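Local coordinates for carboxypeptidase A (Helicoverpa armigera, PDB 1JQG), which is probably a zinc-dependent metallocarboxypeptidase of the M14 family, made as a proenzyme and expected to remove residues from the C-terminal ends of peptides, at residues His306-Met311 / Leu383-Asn388; Val342-Asn347 / Ile402-Phe407. All coordinates share one frame; numbering follows the deposited sequence.

From the N terminus, the chain reaches 306-311 at the end of strand 299-307, passes through strand 311-314 and helix 325-340 to the turn at 342-347, and returns along strand 377-383 to 383-388, where contact 1 closes. Contact 2 closes later, when helix 402-421 brings 402-407 back to 342-347. The segments alternate, so the two loops cross and neither encloses the other. Contact 1 ties together the ends of two central strands beside the zinc; contact 2 joins the outer turn to the last helix. Their centres lie about 10 Å apart, and the two contacts meet where Y386 CE2 packs 3.6 Å from W344 CD1.

Contact 1: His306-Met311 / Leu383-Asn388; sequences HSFGSM and LPAYRN. With ZN (zinc ion), chain B.
L383 N bonds to H306 O at 2.8 Å and nearly straight, 170° at the hydrogen, fixing the backbone of a zinc ligand. This is the exit of two parallel neighbours, strands 299-307 and 377-383, in the mixed central sheet of the zinc carboxypeptidase fold. The carbonyl oxygen of L383 takes one bond in return, from G309 N to L383 O at 3.1 Å, bent to 145° at the hydrogen, with the CA-H of F308 as a weaker contact to the same oxygen. The imidazole of H306 binds the zinc ion through ND1 at 2.4 Å, alongside H181, E184 and a water; its NE2 is held by D304. S307 N bonds to the second carboxylate oxygen of E184, tying that zinc ligand to the strand end. E382, predicted to be the proton donor/acceptor, directly precedes L383 and lies beside H306. Beyond S307 the chain turns back toward strand 311-314: G309 adopts backbone angles at which a CB would collide with the carbonyl oxygen of F308, and S310 and M311 together face E382 as a G1 beta bulge. Three side-chain contacts complete the junction. The L383 CG lies 3.4 Å from H306 O. F308, with CG between its backbone N and carbonyl carbon (chi1 83°), turns its ring obliquely to A385, CD1 3.6 Å from A385 CB, and F395 meets that ring edge-to-face. Lastly, the hydroxyl of S310 lies against the proline, OG 3.3 Å from P384 CB.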
ATOM      1  N   HIS A 306       0.137   2.288   1.350  1.00 18.54           N
ATOM      2  CA  HIS A 306       0.118   0.928   1.824  1.00 21.03           C
ATOM      3  C   HIS A 306      -0.568   0.845   3.201  1.00 24.79           C
ATOM      4  O   HIS A 306      -1.023   1.776   3.813  1.00 24.27           O
ATOM      5  CB  HIS A 306       1.551   0.368   2.004  1.00 11.96           C
ATOM      6  CG  HIS A 306       2.283   0.227   0.712  1.00 19.42           C
ATOM      7  ND1 HIS A 306       2.445  -0.944   0.056  1.00 18.03           N
ATOM      8  CD2 HIS A 306       2.909   1.089  -0.134  1.00 15.67           C
ATOM      9  CE1 HIS A 306       3.128  -0.931  -1.029  1.00 15.06           C
ATOM     10  NE2 HIS A 306       3.405   0.350  -1.182  1.00 20.71           N
ATOM     11  N   SER A 307      -0.679  -0.404   3.625  1.00 29.06           N
ATOM     12  CA  SER A 307      -1.162  -0.852   4.857  1.00 27.22           C
ATOM     13  C   SER A 307      -0.412  -2.132   5.360  1.00 29.86           C
ATOM     14  O   SER A 307       0.212  -2.802   4.534  1.00 28.15           O
ATOM     15  CB  SER A 307      -2.643  -1.221   5.016  1.00 30.49           C
ATOM     16  OG  SER A 307      -2.935  -2.513   4.500  1.00 28.44           O
ATOM     17  N   PHE A 308       0.406  -2.210   6.400  1.00 25.48           N
ATOM     18  CA  PHE A 308      -0.128  -1.809   7.692  1.00 26.60           C
ATOM     19  C   PHE A 308       0.916  -1.207   8.630  1.00 27.82           C
ATOM     20  O   PHE A 308       2.098  -1.662   8.522  1.00 23.70           O
ATOM     21  CB  PHE A 308      -1.191  -2.679   8.361  1.00 29.87           C
ATOM     22  CG  PHE A 308      -0.581  -3.823   9.104  1.00 33.80           C
ATOM     23  CD1 PHE A 308      -0.198  -3.628  10.423  1.00 31.17           C
ATOM     24  CD2 PHE A 308      -0.358  -5.064   8.545  1.00 33.05           C
ATOM     25  CE1 PHE A 308       0.382  -4.633  11.168  1.00 29.87           C
ATOM     26  CE2 PHE A 308       0.225  -6.074   9.274  1.00 32.44           C
ATOM     27  CZ  PHE A 308       0.592  -5.871  10.591  1.00 29.46           C
ATOM     28  N   GLY A 309       0.855  -0.183   9.521  1.00 23.07           N
ATOM     29  CA  GLY A 309       1.897   0.355  10.350  1.00 20.84           C
ATOM     30  C   GLY A 309       1.729   1.704  11.048  1.00 21.75           C
ATOM     31  O   GLY A 309       2.418   2.072  12.017  1.00 20.65           O
ATOM     32  N   SER A 310       0.923   2.590  10.466  1.00 19.98           N
ATOM     33  CA  SER A 310       0.698   3.929  10.984  1.00 21.17           C
ATOM     34  C   SER A 310       2.006   4.723  10.936  1.00 20.90           C
ATOM     35  O   SER A 310       2.508   5.324  11.904  1.00 23.84           O
ATOM     36  CB  SER A 310       0.110   3.956  12.389  1.00 13.93           C
ATOM     37  OG  SER A 310      -1.135   3.278  12.432  1.00 30.17           O
ATOM     38  N   MET A 311       2.580   4.804   9.753  1.00 14.78           N
ATOM     39  CA  MET A 311       3.820   5.500   9.524  1.00 19.47           C
ATOM     40  C   MET A 311       3.908   6.115   8.147  1.00 20.22           C
ATOM     41  O   MET A 311       3.218   5.703   7.221  1.00 21.79           O
ATOM     42  CB  MET A 311       5.067   4.606   9.686  1.00 23.15           C
ATOM     43  CG  MET A 311       4.890   3.164   9.290  1.00 29.22           C
ATOM     44  SD  MET A 311       6.120   1.971   9.816  1.00 26.05           S
ATOM     45  CE  MET A 311       5.565   1.347  11.360  1.00 31.39           C
ATOM     46  N   LEU A 383      -1.013   2.945   6.357  1.00 19.23           N
ATOM     47  CA  LEU A 383      -2.245   3.133   7.085  1.00 21.03           C
ATOM     48  C   LEU A 383      -2.399   2.281   8.343  1.00 17.89           C
ATOM     49  O   LEU A 383      -1.700   1.311   8.508  1.00 17.28           O
ATOM     50  CB  LEU A 383      -3.433   2.791   6.148  1.00 20.79           C
ATOM     51  CG  LEU A 383      -3.567   3.689   4.919  1.00 21.64           C
ATOM     52  CD1 LEU A 383      -4.954   3.494   4.284  1.00 25.38           C
ATOM     53  CD2 LEU A 383      -3.298   5.124   5.292  1.00 14.62           C
ATOM     54  N   PRO A 384      -3.184   2.739   9.297  1.00 20.14           N
ATOM     55  CA  PRO A 384      -3.354   2.125  10.593  1.00 18.73           C
ATOM     56  C   PRO A 384      -3.989   0.760  10.458  1.00 23.96           C
ATOM     57  O   PRO A 384      -4.905   0.500   9.668  1.00 27.78           O
ATOM     58  CB  PRO A 384      -4.274   3.101  11.354  1.00 14.94           C
ATOM     59  CG  PRO A 384      -4.072   4.429  10.697  1.00 17.74           C
ATOM     60  CD  PRO A 384      -3.879   4.083   9.257  1.00 19.93           C
ATOM     61  N   ALA A 385      -3.564  -0.170  11.302  1.00 24.99           N
ATOM     62  CA  ALA A 385      -4.202  -1.458  11.451  1.00 28.43           C
ATOM     63  C   ALA A 385      -5.321  -1.274  12.478  1.00 34.39           C
ATOM     64  O   ALA A 385      -5.019  -1.159  13.658  1.00 37.16           O
ATOM     65  CB  ALA A 385      -3.193  -2.458  11.981  1.00 20.32           C
ATOM     66  N   TYR A 386      -6.574  -1.230  12.074  1.00 37.67           N
ATOM     67  CA  TYR A 386      -7.689  -1.116  12.979  1.00 44.42           C
ATOM     68  C   TYR A 386      -8.018  -2.408  13.736  1.00 46.35           C
ATOM     69  O   TYR A 386      -8.264  -3.463  13.174  1.00 48.80           O
ATOM     70  CB  TYR A 386      -8.926  -0.607  12.237  1.00 48.59           C
ATOM     71  CG  TYR A 386     -10.136  -0.436  13.132  1.00 54.78           C
ATOM     72  CD1 TYR A 386     -11.225  -1.294  13.143  1.00 55.87           C
ATOM     73  CD2 TYR A 386     -10.157   0.650  14.001  1.00 58.19           C
ATOM     74  CE1 TYR A 386     -12.305  -1.082  13.975  1.00 56.56           C
ATOM     75  CE2 TYR A 386     -11.238   0.876  14.840  1.00 58.48           C
ATOM     76  CZ  TYR A 386     -12.303   0.003  14.819  1.00 58.12           C
ATOM     77  OH  TYR A 386     -13.398   0.185  15.630  1.00 59.59           O
ATOM     78  N   ARG A 387      -8.072  -2.282  15.049  1.00 49.47           N
ATOM     79  CA  ARG A 387      -8.319  -3.386  15.957  1.00 56.44           C
ATOM     80  C   ARG A 387      -9.787  -3.442  16.376  1.00 57.25           C
ATOM     81  O   ARG A 387     -10.524  -2.471  16.295  1.00 55.95           O
ATOM     82  CB  ARG A 387      -7.418  -3.292  17.201  1.00 59.99           C
ATOM     83  CG  ARG A 387      -5.949  -3.110  16.874  1.00 63.70           C
ATOM     84  CD  ARG A 387      -5.130  -2.795  18.110  1.00 67.79           C
ATOM     85  NE  ARG A 387      -4.927  -3.975  18.944  1.00 71.86           N
ATOM     86  CZ  ARG A 387      -3.738  -4.425  19.340  1.00 68.63           C
ATOM     87  NH1 ARG A 387      -2.636  -3.801  18.953  1.00 66.33           N
ATOM     88  NH2 ARG A 387      -3.624  -5.501  20.108  1.00 70.91           N
ATOM     89  N   ASN A 388     -10.234  -4.621  16.804  1.00 58.98           N
ATOM     90  CA  ASN A 388     -11.594  -4.801  17.292  1.00 60.19           C
ATOM     91  C   ASN A 388     -11.659  -5.916  18.327  1.00 58.82           C
ATOM     92  O   ASN A 388     -10.607  -6.307  18.829  1.00 60.92           O
ATOM     93  CB  ASN A 388     -12.548  -5.097  16.131  1.00 63.18           C
ATOM     94  CG  ASN A 388     -12.311  -6.450  15.504  1.00 60.48           C
ATOM     95  OD1 ASN A 388     -11.277  -6.763  14.936  1.00 62.07           O
ATOM     96  ND2 ASN A 388     -13.295  -7.330  15.611  1.00 67.18           N
TER
HETATM   97 ZN    ZN B 413       2.663  -3.036   1.129  1.00 25.88          ZN
HETATM   98  O   HOH W   1       4.474  -3.006   2.771  1.00 17.20           O

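Contact 2: Val342-Asn347 / Ile402-Phe407; sequences VKWSSN and IEQAGF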
ATOM      1  N   VAL A 342      -7.183  13.956  14.145  1.00 24.85           N
ATOM      2  CA  VAL A 342      -8.528  13.471  13.868  1.00 27.93           C
ATOM      3  C   VAL A 342      -8.668  11.954  14.028  1.00 28.39           C
ATOM      4  O   VAL A 342      -9.635  11.368  13.485  1.00 26.56           O
ATOM      5  CB  VAL A 342      -9.029  13.899  12.459  1.00 22.63           C
ATOM      6  CG1 VAL A 342      -9.169  15.404  12.342  1.00 12.94           C
ATOM      7  CG2 VAL A 342      -8.121  13.265  11.423  1.00 20.43           C
ATOM      8  N   LYS A 343      -7.632  11.319  14.576  1.00 28.42           N
ATOM      9  CA  LYS A 343      -7.573   9.878  14.681  1.00 32.41           C
ATOM     10  C   LYS A 343      -8.605   9.303  15.662  1.00 37.69           C
ATOM     11  O   LYS A 343      -9.294  10.022  16.388  1.00 35.58           O
ATOM     12  CB  LYS A 343      -6.182   9.445  15.137  1.00 32.04           C
ATOM     13  CG  LYS A 343      -5.882   9.756  16.607  1.00 30.38           C
ATOM     14  CD  LYS A 343      -4.670   8.948  17.080  1.00 34.64           C
ATOM     15  CE  LYS A 343      -4.508   9.050  18.598  1.00 25.93           C
ATOM     16  NZ  LYS A 343      -3.318   8.242  19.041  1.00 28.32           N
ATOM     17  N   TRP A 344      -8.715   7.980  15.676  1.00 42.08           N
ATOM     18  CA  TRP A 344      -9.543   7.241  16.621  1.00 42.42           C
ATOM     19  C   TRP A 344      -8.725   7.106  17.908  1.00 46.01           C
ATOM     20  O   TRP A 344      -7.515   6.832  17.820  1.00 45.98           O
ATOM     21  CB  TRP A 344      -9.853   5.868  16.065  1.00 49.40           C
ATOM     22  CG  TRP A 344     -11.131   5.671  15.317  1.00 50.12           C
ATOM     23  CD1 TRP A 344     -11.652   4.477  14.893  1.00 52.89           C
ATOM     24  CD2 TRP A 344     -12.077   6.670  14.930  1.00 49.62           C
ATOM     25  NE1 TRP A 344     -12.847   4.692  14.244  1.00 52.56           N
ATOM     26  CE2 TRP A 344     -13.123   6.032  14.254  1.00 48.07           C
ATOM     27  CE3 TRP A 344     -12.112   8.062  15.053  1.00 50.58           C
ATOM     28  CZ2 TRP A 344     -14.207   6.714  13.703  1.00 47.69           C
ATOM     29  CZ3 TRP A 344     -13.164   8.746  14.514  1.00 47.47           C
ATOM     30  CH2 TRP A 344     -14.195   8.065  13.843  1.00 52.35           C
ATOM     31  N   SER A 345      -9.372   7.264  19.055  1.00 45.83           N
ATOM     32  CA  SER A 345      -8.730   7.152  20.350  1.00 46.86           C
ATOM     33  C   SER A 345      -8.068   5.792  20.515  1.00 47.08           C
ATOM     34  O   SER A 345      -7.008   5.675  21.112  1.00 51.74           O
ATOM     35  CB  SER A 345      -9.726   7.421  21.479  1.00 48.10           C
ATOM     36  OG  SER A 345     -10.659   6.382  21.706  1.00 57.00           O
ATOM     37  N   SER A 346      -8.647   4.752  19.939  1.00 45.82           N
ATOM     38  CA  SER A 346      -8.116   3.404  19.982  1.00 48.87           C
ATOM     39  C   SER A 346      -6.800   3.256  19.232  1.00 50.78           C
ATOM     40  O   SER A 346      -5.968   2.403  19.519  1.00 52.17           O
ATOM     41  CB  SER A 346      -9.127   2.434  19.333  1.00 51.56           C
ATOM     42  OG  SER A 346      -8.801   1.093  19.717  1.00 63.73           O
ATOM     43  N   ASN A 347      -6.603   4.030  18.166  1.00 52.23           N
ATOM     44  CA  ASN A 347      -5.434   3.971  17.319  1.00 46.35           C
ATOM     45  C   ASN A 347      -4.274   4.832  17.804  1.00 41.89           C
ATOM     46  O   ASN A 347      -4.431   5.778  18.565  1.00 42.44           O
ATOM     47  CB  ASN A 347      -5.803   4.398  15.895  1.00 46.45           C
ATOM     48  CG  ASN A 347      -6.801   3.451  15.261  1.00 47.16           C
ATOM     49  OD1 ASN A 347      -6.757   2.279  15.604  1.00 49.51           O
ATOM     50  ND2 ASN A 347      -7.650   3.970  14.385  1.00 53.47           N
ATOM     51  N   ILE A 402     -13.969   1.996   7.573  1.00 22.74           N
ATOM     52  CA  ILE A 402     -13.838   2.306   6.154  1.00 22.43           C
ATOM     53  C   ILE A 402     -13.869   3.793   5.838  1.00 25.01           C
ATOM     54  O   ILE A 402     -12.960   4.282   5.133  1.00 25.48           O
ATOM     55  CB  ILE A 402     -14.877   1.581   5.315  1.00 21.59           C
ATOM     56  CG1 ILE A 402     -14.821   0.072   5.522  1.00 26.10           C
ATOM     57  CG2 ILE A 402     -14.683   2.013   3.851  1.00 17.89           C
ATOM     58  CD1 ILE A 402     -15.585  -0.767   4.508  1.00 20.61           C
ATOM     59  N   GLU A 403     -14.892   4.505   6.288  1.00 23.08           N
ATOM     60  CA  GLU A 403     -14.971   5.944   6.086  1.00 24.59           C
ATOM     61  C   GLU A 403     -13.889   6.707   6.834  1.00 24.46           C
ATOM     62  O   GLU A 403     -13.360   7.708   6.355  1.00 29.35           O
ATOM     63  CB  GLU A 403     -16.372   6.449   6.486  1.00 26.43           C
ATOM     64  CG  GLU A 403     -16.581   7.917   6.142  1.00 32.85           C
ATOM     65  CD  GLU A 403     -18.006   8.396   6.350  1.00 35.54           C
ATOM     66  OE1 GLU A 403     -18.800   8.553   5.403  1.00 39.09           O
ATOM     67  OE2 GLU A 403     -18.363   8.630   7.517  1.00 42.28           O
ATOM     68  N   GLN A 404     -13.591   6.319   8.079  1.00 23.78           N
ATOM     69  CA  GLN A 404     -12.626   7.007   8.921  1.00 19.01           C
ATOM     70  C   GLN A 404     -11.229   6.862   8.316  1.00 20.54           C
ATOM     71  O   GLN A 404     -10.460   7.812   8.378  1.00 19.11           O
ATOM     72  CB  GLN A 404     -12.628   6.448  10.342  1.00 12.75           C
ATOM     73  CG  GLN A 404     -11.512   6.966  11.246  1.00 20.28           C
ATOM     74  CD  GLN A 404     -11.502   8.460  11.437  1.00 26.39           C
ATOM     75  OE1 GLN A 404     -12.474   9.206  11.285  1.00 28.91           O
ATOM     76  NE2 GLN A 404     -10.348   9.030  11.802  1.00 34.11           N
ATOM     77  N   ALA A 405     -10.948   5.717   7.707  1.00 20.99           N
ATOM     78  CA  ALA A 405      -9.717   5.417   7.038  1.00 19.99           C
ATOM     79  C   ALA A 405      -9.471   6.414   5.909  1.00 21.74           C
ATOM     80  O   ALA A 405      -8.386   7.014   5.876  1.00 24.29           O
ATOM     81  CB  ALA A 405      -9.777   3.978   6.530  1.00 16.22           C
ATOM     82  N   GLY A 406     -10.511   6.681   5.138  1.00 19.83           N
ATOM     83  CA  GLY A 406     -10.464   7.663   4.076  1.00 24.87           C
ATOM     84  C   GLY A 406     -10.328   9.100   4.575  1.00 21.45           C
ATOM     85  O   GLY A 406      -9.501   9.847   4.089  1.00 23.80           O
ATOM     86  N   PHE A 407     -11.195   9.441   5.520  1.00 18.87           N
ATOM     87  CA  PHE A 407     -11.266  10.827   6.022  1.00 20.04           C
ATOM     88  C   PHE A 407      -9.987  11.213   6.741  1.00 19.13           C
ATOM     89  O   PHE A 407      -9.391  12.271   6.531  1.00 18.57           O
ATOM     90  CB  PHE A 407     -12.473  10.981   6.964  1.00 21.55           C
ATOM     91  CG  PHE A 407     -12.501  12.230   7.786  1.00 22.83           C
ATOM     92  CD1 PHE A 407     -13.017  13.387   7.217  1.00 28.29           C
ATOM     93  CD2 PHE A 407     -12.022  12.273   9.087  1.00 21.16           C
ATOM     94  CE1 PHE A 407     -13.036  14.572   7.930  1.00 35.23           C
ATOM     95  CE2 PHE A 407     -12.065  13.467   9.809  1.00 28.34           C
ATOM     96  CZ  PHE A 407     -12.566  14.623   9.228  1.00 28.71           C
TER
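Q404 reaches from the first turn of helix 402-421 across to W344 and V342, and both halves of its side chain are used. Its CG sits over the centre of the six-membered ring of the W344 indole, 3.6 Å from the centroid, in a CH-pi contact. A bend at chi2 (59°) then lays the amide almost flat on the same indole, the planes 15° apart, with OE1 over the ring at 3.3 Å from W344 CH2. From this stacked position NE2 donates to the carbonyl of V342, 3.0 Å from NE2 to V342 O, a bond bent to 137° at the hydrogen and tilted from the amide plane. E408, one turn further along the helix, accepts a second bond from NE2, so the amide nitrogen of this buried residue has two partners. With an alanine in place of Q404, V342 O and E408 would probably lose their shared donor and the indole its stacked amide. V342 also points CB at the ring of F407, 4.1 Å from F407 CE2. The segment that offers W344 is shaped by a type I beta turn from W344 to N347, braced by K343, whose NZ bonds to N347 O at 2.7 Å and forms a salt bridge with D349. Far from the zinc, this surface packing joins the loop between helix 325-340 and strand 351-354 to helix 402-421, whose F407 also packs against Y193 of helix 187-200.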